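Local structure of RNA-binding protein, putative (Trypanosoma brucei, 6E4O) at residues A[6-11]-A[18-23]; A[43-48]-A[52-57]. The protein is probably an mRNA-binding protein of kinetoplastid RNA editing, whose RNA recognition motif, the domain here, binds and remodels RNA through several surfaces. All blocks are in the same frame, centred on the assembly; numbering follows the deposited sequence.

Contact 1: residues A[6-11]-A[18-23]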
ATOM      1  N   VAL A   6       2.561   4.333  -4.942  1.00 10.40           N
ATOM      2  CA  VAL A   6       2.967   4.384  -3.540  1.00  8.07           C
ATOM      3  C   VAL A   6       3.914   3.222  -3.238  1.00  9.93           C
ATOM      4  O   VAL A   6       3.626   2.079  -3.583  1.00 12.40           O
ATOM      5  CB  VAL A   6       1.742   4.312  -2.588  1.00 10.67           C
ATOM      6  CG1 VAL A   6       2.195   4.176  -1.126  1.00 13.89           C
ATOM      7  CG2 VAL A   6       0.840   5.538  -2.768  1.00 12.40           C
ATOM      8  N   GLN A   7       5.036   3.515  -2.585  1.00  8.14           N
ATOM      9  CA  GLN A   7       5.969   2.468  -2.176  1.00  7.35           C
ATOM     10  C   GLN A   7       5.680   2.072  -0.741  1.00 10.71           C
ATOM     11  O   GLN A   7       5.662   2.917   0.146  1.00 11.66           O
ATOM     12  CB  GLN A   7       7.415   2.948  -2.304  1.00  9.70           C
ATOM     13  CG  GLN A   7       7.755   3.397  -3.719  1.00 10.97           C
ATOM     14  CD  GLN A   7       9.071   4.145  -3.789  1.00 13.60           C
ATOM     15  OE1 GLN A   7       9.924   3.997  -2.918  1.00 16.94           O
ATOM     16  NE2 GLN A   7       9.245   4.957  -4.840  1.00 15.34           N
ATOM     17  N   VAL A   8       5.464   0.783  -0.529  1.00  9.42           N
ATOM     18  CA  VAL A   8       5.089   0.265   0.789  1.00  8.56           C
ATOM     19  C   VAL A   8       6.243  -0.542   1.375  1.00 11.15           C
ATOM     20  O   VAL A   8       6.851  -1.352   0.677  1.00 11.42           O
ATOM     21  CB  VAL A   8       3.854  -0.633   0.673  1.00 10.28           C
ATOM     22  CG1 VAL A   8       3.403  -1.130   2.068  1.00 11.34           C
ATOM     23  CG2 VAL A   8       2.728   0.127  -0.004  1.00  7.02           C
ATOM     24  N   SER A   9       6.552  -0.307   2.648  1.00  8.20           N
ATOM     25  CA  SER A   9       7.545  -1.106   3.360  1.00  6.22           C
ATOM     26  C   SER A   9       6.956  -1.540   4.700  1.00 12.83           C
ATOM     27  O   SER A   9       5.935  -1.009   5.126  1.00 14.35           O
ATOM     28  CB  SER A   9       8.829  -0.316   3.586  1.00 12.49           C
ATOM     29  OG  SER A   9       9.329   0.183   2.353  1.00 15.20           O
ATOM     30  N   GLY A  10       7.594  -2.513   5.342  1.00 12.58           N
ATOM     31  CA  GLY A  10       7.177  -2.972   6.660  1.00 14.25           C
ATOM     32  C   GLY A  10       6.173  -4.109   6.683  1.00 18.41           C
ATOM     33  O   GLY A  10       5.687  -4.476   7.753  1.00 15.10           O
ATOM     34  N   LEU A  11       5.864  -4.689   5.526  1.00 11.80           N
ATOM     35  CA  LEU A  11       4.897  -5.785   5.488  1.00 12.88           C
ATOM     36  C   LEU A  11       5.348  -6.963   6.348  1.00 11.51           C
ATOM     37  O   LEU A  11       6.538  -7.254   6.449  1.00 13.84           O
ATOM     38  CB  LEU A  11       4.689  -6.282   4.056  1.00  9.86           C
ATOM     39  CG  LEU A  11       4.108  -5.335   3.010  1.00 14.81           C
ATOM     40  CD1 LEU A  11       4.292  -5.958   1.641  1.00 14.72           C
ATOM     41  CD2 LEU A  11       2.638  -5.051   3.284  1.00 18.54           C
ATOM     42  N   HIS A  18      -2.963  -9.533  -2.283  1.00 14.67           N
ATOM     43  CA  HIS A  18      -4.398  -9.258  -2.231  1.00 15.15           C
ATOM     44  C   HIS A  18      -4.804  -8.734  -0.857  1.00 13.78           C
ATOM     45  O   HIS A  18      -5.715  -7.918  -0.734  1.00 14.98           O
ATOM     46  CB  HIS A  18      -5.235 -10.463  -2.682  1.00 19.86           C
ATOM     47  CG  HIS A  18      -5.714 -11.326  -1.561  1.00 26.05           C
ATOM     48  ND1 HIS A  18      -4.948 -12.336  -1.019  1.00 26.28           N
ATOM     49  CD2 HIS A  18      -6.888 -11.337  -0.882  1.00 31.69           C
ATOM     50  CE1 HIS A  18      -5.628 -12.929  -0.053  1.00 27.97           C
ATOM     51  NE2 HIS A  18      -6.809 -12.341   0.051  1.00 26.16           N
ATOM     52  N   THR A  19      -4.098  -9.186   0.172  1.00 12.07           N
ATOM     53  CA  THR A  19      -4.300  -8.669   1.522  1.00 13.25           C
ATOM     54  C   THR A  19      -3.892  -7.199   1.627  1.00 16.74           C
ATOM     55  O   THR A  19      -4.587  -6.391   2.248  1.00 12.40           O
ATOM     56  CB  THR A  19      -3.516  -9.508   2.537  1.00 15.72           C
ATOM     57  OG1 THR A  19      -4.010 -10.851   2.495  1.00 16.81           O
ATOM     58  CG2 THR A  19      -3.675  -8.948   3.942  1.00 18.74           C
ATOM     59  N   LEU A  20      -2.766  -6.854   1.015  1.00 13.19           N
ATOM     60  CA  LEU A  20      -2.327  -5.463   0.964  1.00  9.58           C
ATOM     61  C   LEU A  20      -3.319  -4.628   0.177  1.00 10.55           C
ATOM     62  O   LEU A  20      -3.667  -3.512   0.571  1.00  8.97           O
ATOM     63  CB  LEU A  20      -0.946  -5.365   0.321  1.00 12.17           C
ATOM     64  CG  LEU A  20      -0.426  -3.931   0.184  1.00 10.61           C
ATOM     65  CD1 LEU A  20      -0.386  -3.243   1.544  1.00 16.39           C
ATOM     66  CD2 LEU A  20       0.958  -3.936  -0.457  1.00 11.25           C
ATOM     67  N   LYS A  21      -3.776  -5.169  -0.943  1.00 10.34           N
ATOM     68  CA  LYS A  21      -4.742  -4.461  -1.767  1.00 13.43           C
ATOM     69  C   LYS A  21      -5.999  -4.139  -0.961  1.00 13.81           C
ATOM     70  O   LYS A  21      -6.489  -3.010  -0.993  1.00 12.24           O
ATOM     71  CB  LYS A  21      -5.108  -5.268  -3.013  1.00 14.45           C
ATOM     72  CG  LYS A  21      -6.169  -4.597  -3.874  1.00 14.64           C
ATOM     73  CD  LYS A  21      -6.487  -5.432  -5.102  1.00 27.77           C
ATOM     74  CE  LYS A  21      -7.601  -4.815  -5.936  1.00 38.62           C
ATOM     75  NZ  LYS A  21      -7.814  -5.577  -7.200  1.00 44.11           N
ATOM     76  N   ASP A  22      -6.521  -5.122  -0.234  1.00 11.89           N
ATOM     77  CA  ASP A  22      -7.725  -4.889   0.557  1.00 10.54           C
ATOM     78  C   ASP A  22      -7.505  -3.823   1.623  1.00 12.31           C
ATOM     79  O   ASP A  22      -8.396  -3.009   1.887  1.00 15.34           O
ATOM     80  CB  ASP A  22      -8.246  -6.181   1.199  1.00 15.24           C
ATOM     81  CG  ASP A  22      -9.034  -7.036   0.229  1.00 24.32           C
ATOM     82  OD1 ASP A  22      -9.518  -6.502  -0.793  1.00 24.67           O
ATOM     83  OD2 ASP A  22      -9.174  -8.248   0.491  1.00 29.72           O
ATOM     84  N   HIS A  23      -6.333  -3.838   2.247  1.00 11.88           N
ATOM     85  CA  HIS A  23      -5.990  -2.832   3.243  1.00  9.40           C
ATOM     86  C   HIS A  23      -6.027  -1.427   2.623  1.00 13.10           C
ATOM     87  O   HIS A  23      -6.575  -0.482   3.197  1.00 12.66           O
ATOM     88  CB  HIS A  23      -4.609  -3.131   3.835  1.00 12.15           C
ATOM     89  CG  HIS A  23      -4.210  -2.201   4.940  1.00 12.28           C
ATOM     90  ND1 HIS A  23      -4.830  -2.194   6.168  1.00 16.28           N
ATOM     91  CD2 HIS A  23      -3.238  -1.260   4.996  1.00 10.84           C
ATOM     92  CE1 HIS A  23      -4.262  -1.276   6.938  1.00 15.61           C
ATOM     93  NE2 HIS A  23      -3.295  -0.700   6.251  1.00 13.13           N
TER
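The contact of L20 with V8 and L11 is a small, buried apolar one in an RNA recognition motif. It joins the first strand, 5-9, and the turn after it to the first helix, 17-24. This is the opening beta-alpha unit of the beta-alpha-beta-beta-alpha-beta fold. The helix lies against one face of the antiparallel sheet, and L20 is the residue it lends to this contact. No hydrogen bond crosses between the two segments; the atoms that meet are methyl groups, and 116 Å² is buried in all. The CG of L20 is anti to its backbone N (chi1 178°). This carries the isobutyl group away from the helix axis and toward the strand. V8 points toward the helix from the middle strand of the sheet. Q7 and S9, its neighbours in the strand, point to the other sheet face, the one that RNA recognition motifs commonly use for RNA. G10 has a positive phi (90°) in the turn, where a beta carbon would press on the carbonyl O of S9. L11 follows with its side chain directed toward the helix. There L11 and L20 cross at about a right angle. The site is closed from several sides. A41 touches both leucines, L63 and C33 lie on L20, and L68 lies on L11. Beside this core, the ring of H23 reaches S61 OG through NE2, a hydrogen bond that ties the helix to the region before strand 62-63. One methyl of L20 meets both partners: its CD1 is 3.9 Å from L11 CD2 and 4.4 Å from V8 CG1.

Contact 2: residues A[43-48]-A[52-57]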
ATOM      1  N   VAL A  43       2.429  -0.164  -5.185  1.00 10.47           N
ATOM      2  CA  VAL A  43       1.016  -0.108  -5.461  1.00 12.79           C
ATOM      3  C   VAL A  43       0.730   1.116  -6.315  1.00 13.48           C
ATOM      4  O   VAL A  43       1.380   2.142  -6.164  1.00 12.48           O
ATOM      5  CB  VAL A  43       0.240   0.001  -4.125  1.00 12.20           C
ATOM      6  CG1 VAL A  43      -1.265   0.112  -4.357  1.00 15.62           C
ATOM      7  CG2 VAL A  43       0.577  -1.193  -3.221  1.00 16.76           C
ATOM      8  N   GLU A  44      -0.238   1.004  -7.217  1.00 12.13           N
ATOM      9  CA  GLU A  44      -0.739   2.168  -7.921  1.00 10.65           C
ATOM     10  C   GLU A  44      -2.237   2.239  -7.738  1.00 13.54           C
ATOM     11  O   GLU A  44      -2.919   1.210  -7.668  1.00 14.10           O
ATOM     12  CB  GLU A  44      -0.400   2.112  -9.408  1.00 16.06           C
ATOM     13  CG  GLU A  44       1.081   2.184  -9.688  1.00 24.07           C
ATOM     14  CD  GLU A  44       1.371   2.593 -11.117  1.00 25.55           C
ATOM     15  OE1 GLU A  44       0.518   2.339 -11.994  1.00 25.57           O
ATOM     16  OE2 GLU A  44       2.444   3.184 -11.358  1.00 23.32           O
ATOM     17  N   PHE A  45      -2.745   3.455  -7.624  1.00 11.28           N
ATOM     18  CA  PHE A  45      -4.171   3.681  -7.474  1.00 12.41           C
ATOM     19  C   PHE A  45      -4.690   4.289  -8.762  1.00 14.77           C
ATOM     20  O   PHE A  45      -3.913   4.786  -9.583  1.00 14.64           O
ATOM     21  CB  PHE A  45      -4.444   4.658  -6.323  1.00 10.14           C
ATOM     22  CG  PHE A  45      -4.094   4.120  -4.966  1.00  9.92           C
ATOM     23  CD1 PHE A  45      -2.804   4.235  -4.470  1.00 13.98           C
ATOM     24  CD2 PHE A  45      -5.065   3.524  -4.174  1.00 12.18           C
ATOM     25  CE1 PHE A  45      -2.480   3.743  -3.207  1.00 13.48           C
ATOM     26  CE2 PHE A  45      -4.750   3.028  -2.911  1.00 14.26           C
ATOM     27  CZ  PHE A  45      -3.460   3.139  -2.429  1.00 12.11           C
ATOM     28  N   VAL A  46      -6.010   4.285  -8.913  1.00 15.26           N
ATOM     29  CA  VAL A  46      -6.646   4.878 -10.080  1.00 15.98           C
ATOM     30  C   VAL A  46      -6.366   6.370 -10.187  1.00 18.48           C
ATOM     31  O   VAL A  46      -6.143   6.886 -11.279  1.00 20.42           O
ATOM     32  CB  VAL A  46      -8.161   4.656 -10.044  1.00 19.55           C
ATOM     33  CG1 VAL A  46      -8.830   5.333 -11.238  1.00 25.47           C
ATOM     34  CG2 VAL A  46      -8.453   3.174 -10.045  1.00 21.17           C
ATOM     35  N   THR A  47      -6.384   7.077  -9.063  1.00 15.17           N
ATOM     36  CA  THR A  47      -6.182   8.523  -9.112  1.00 13.34           C
ATOM     37  C   THR A  47      -5.044   8.983  -8.210  1.00 13.27           C
ATOM     38  O   THR A  47      -4.684   8.298  -7.251  1.00 11.94           O
ATOM     39  CB  THR A  47      -7.455   9.290  -8.708  1.00 13.89           C
ATOM     40  OG1 THR A  47      -7.690   9.116  -7.306  1.00 17.52           O
ATOM     41  CG2 THR A  47      -8.664   8.783  -9.489  1.00 18.90           C
ATOM     42  N   PRO A  48      -4.463  10.146  -8.526  1.00 11.94           N
ATOM     43  CA  PRO A  48      -3.500  10.736  -7.593  1.00 13.21           C
ATOM     44  C   PRO A  48      -4.135  11.019  -6.235  1.00 13.34           C
ATOM     45  O   PRO A  48      -3.445  10.937  -5.227  1.00 12.56           O
ATOM     46  CB  PRO A  48      -3.107  12.043  -8.286  1.00 13.64           C
ATOM     47  CG  PRO A  48      -3.232  11.715  -9.745  1.00 14.39           C
ATOM     48  CD  PRO A  48      -4.484  10.863  -9.815  1.00 12.99           C
ATOM     49  N   ALA A  52      -2.709  10.004  -2.546  1.00  8.83           N
ATOM     50  CA  ALA A  52      -2.544  11.037  -1.524  1.00  8.36           C
ATOM     51  C   ALA A  52      -3.257  10.662  -0.230  1.00 13.37           C
ATOM     52  O   ALA A  52      -2.726  10.860   0.871  1.00 10.39           O
ATOM     53  CB  ALA A  52      -3.065  12.367  -2.041  1.00  9.14           C
ATOM     54  N   ARG A  53      -4.466  10.135  -0.372  1.00 12.59           N
ATOM     55  CA  ARG A  53      -5.255   9.680   0.766  1.00 11.52           C
ATOM     56  C   ARG A  53      -4.565   8.526   1.498  1.00 11.53           C
ATOM     57  O   ARG A  53      -4.572   8.469   2.736  1.00 12.92           O
ATOM     58  CB  ARG A  53      -6.650   9.265   0.292  1.00 10.11           C
ATOM     59  CG  ARG A  53      -7.620   8.902   1.414  1.00 16.80           C
ATOM     60  CD  ARG A  53      -9.030   8.711   0.877  1.00 19.57           C
ATOM     61  NE  ARG A  53      -9.540   9.912   0.219  1.00 20.69           N
ATOM     62  CZ  ARG A  53     -10.086  10.942   0.859  1.00 22.08           C
ATOM     63  NH1 ARG A  53     -10.518  11.995   0.175  1.00 23.98           N
ATOM     64  NH2 ARG A  53     -10.204  10.922   2.180  1.00 27.73           N
ATOM     65  N   ALA A  54      -3.958   7.607   0.748  1.00 12.47           N
ATOM     66  CA  ALA A  54      -3.281   6.472   1.368  1.00 13.89           C
ATOM     67  C   ALA A  54      -2.103   6.944   2.210  1.00 14.80           C
ATOM     68  O   ALA A  54      -1.975   6.578   3.371  1.00 11.40           O
ATOM     69  CB  ALA A  54      -2.827   5.437   0.311  1.00 10.52           C
ATOM     70  N   ILE A  55      -1.235   7.761   1.628  1.00 11.47           N
ATOM     71  CA  ILE A  55      -0.092   8.275   2.363  1.00 10.43           C
ATOM     72  C   ILE A  55      -0.533   9.152   3.547  1.00 12.55           C
ATOM     73  O   ILE A  55       0.033   9.081   4.641  1.00 14.55           O
ATOM     74  CB  ILE A  55       0.837   9.061   1.421  1.00 10.85           C
ATOM     75  CG1 ILE A  55       1.480   8.086   0.423  1.00 15.14           C
ATOM     76  CG2 ILE A  55       1.896   9.825   2.208  1.00 17.19           C
ATOM     77  CD1 ILE A  55       2.139   8.763  -0.744  1.00 15.14           C
ATOM     78  N   THR A  56      -1.564   9.959   3.333  1.00  9.31           N
ATOM     79  CA  THR A  56      -2.036  10.879   4.361  1.00 13.22           C
ATOM     80  C   THR A  56      -2.678  10.117   5.523  1.00 13.90           C
ATOM     81  O   THR A  56      -2.345  10.331   6.686  1.00 14.71           O
ATOM     82  CB  THR A  56      -3.057  11.882   3.798  1.00 14.62           C
ATOM     83  OG1 THR A  56      -2.409  12.724   2.835  1.00 15.14           O
ATOM     84  CG2 THR A  56      -3.620  12.763   4.921  1.00 13.33           C
ATOM     85  N   GLU A  57      -3.590   9.213   5.199  1.00 13.25           N
ATOM     86  CA  GLU A  57      -4.446   8.627   6.226  1.00  9.73           C
ATOM     87  C   GLU A  57      -4.090   7.204   6.634  1.00  9.76           C
ATOM     88  O   GLU A  57      -4.584   6.715   7.643  1.00 10.99           O
ATOM     89  CB  GLU A  57      -5.914   8.704   5.795  1.00 12.77           C
ATOM     90  CG  GLU A  57      -6.375  10.125   5.502  1.00 14.96           C
ATOM     91  CD  GLU A  57      -7.881  10.264   5.489  1.00 17.94           C
ATOM     92  OE1 GLU A  57      -8.561   9.489   6.205  1.00 16.01           O
ATOM     93  OE2 GLU A  57      -8.381  11.155   4.774  1.00 17.95           O
TER
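F45 and A54 join the third strand of the RNA recognition motif, 40-45, to its second helix, 48-57, and P48 with A52 form the first turn of that helix. The two parts of the contact differ in kind. The first is buried and apolar: A54 CB lies 3.6 Å from F45 CZ and meets the ring obliquely. The CG of F45 is anti to its carbonyl carbon (chi1 -67°), and the ring reaches across from the strand to the small methyl of A54. L24 also touches F45, while A27 lies on A54. The second part is more open and polar. A52 N donates to P48 O at 2.9 Å, with an N-H...O angle of 157°. T47, at the N-cap, accepts a hydrogen bond from D50 N at its OG1. One turn on, A52 O takes two bonds, from T56 N at 2.9 Å and from T56 OG1 at 2.7 Å. They come from opposite faces of the carbonyl plane. On the outer side of the helix, R53 NH2 and E57 OE2 make a salt bridge of 3.2 Å. A capped helix that follows a strand after two residues and packs an alanine on that strand's aromatic ring is the strand-to-helix step from 40-45 to 48-57 in the second half of the beta-alpha-beta-beta-alpha-beta fold of RNA recognition motifs.

How the contacts relate
Contact 1 and contact 2 hold the two helices of the motif to the same face of one sheet, with centres about 12 Å apart. Their strands, 5-9 and 40-45, are neighbours and run antiparallel. V6 N lies 2.8 Å from V43 O, a probable hydrogen bond between them. The apolar layers also meet. V43 CG2 packs on L20 CD2 at 3.9 Å, next to the leucine contact, and V6 CG2 lies 3.8 Å from F45 CE1. V6 CG2 also reaches I55 CD1 at 4.0 Å, which brings the second helix onto the first strand. The two contacts thus share one continuous hydrophobic core. No RNA is bound in this apo structure.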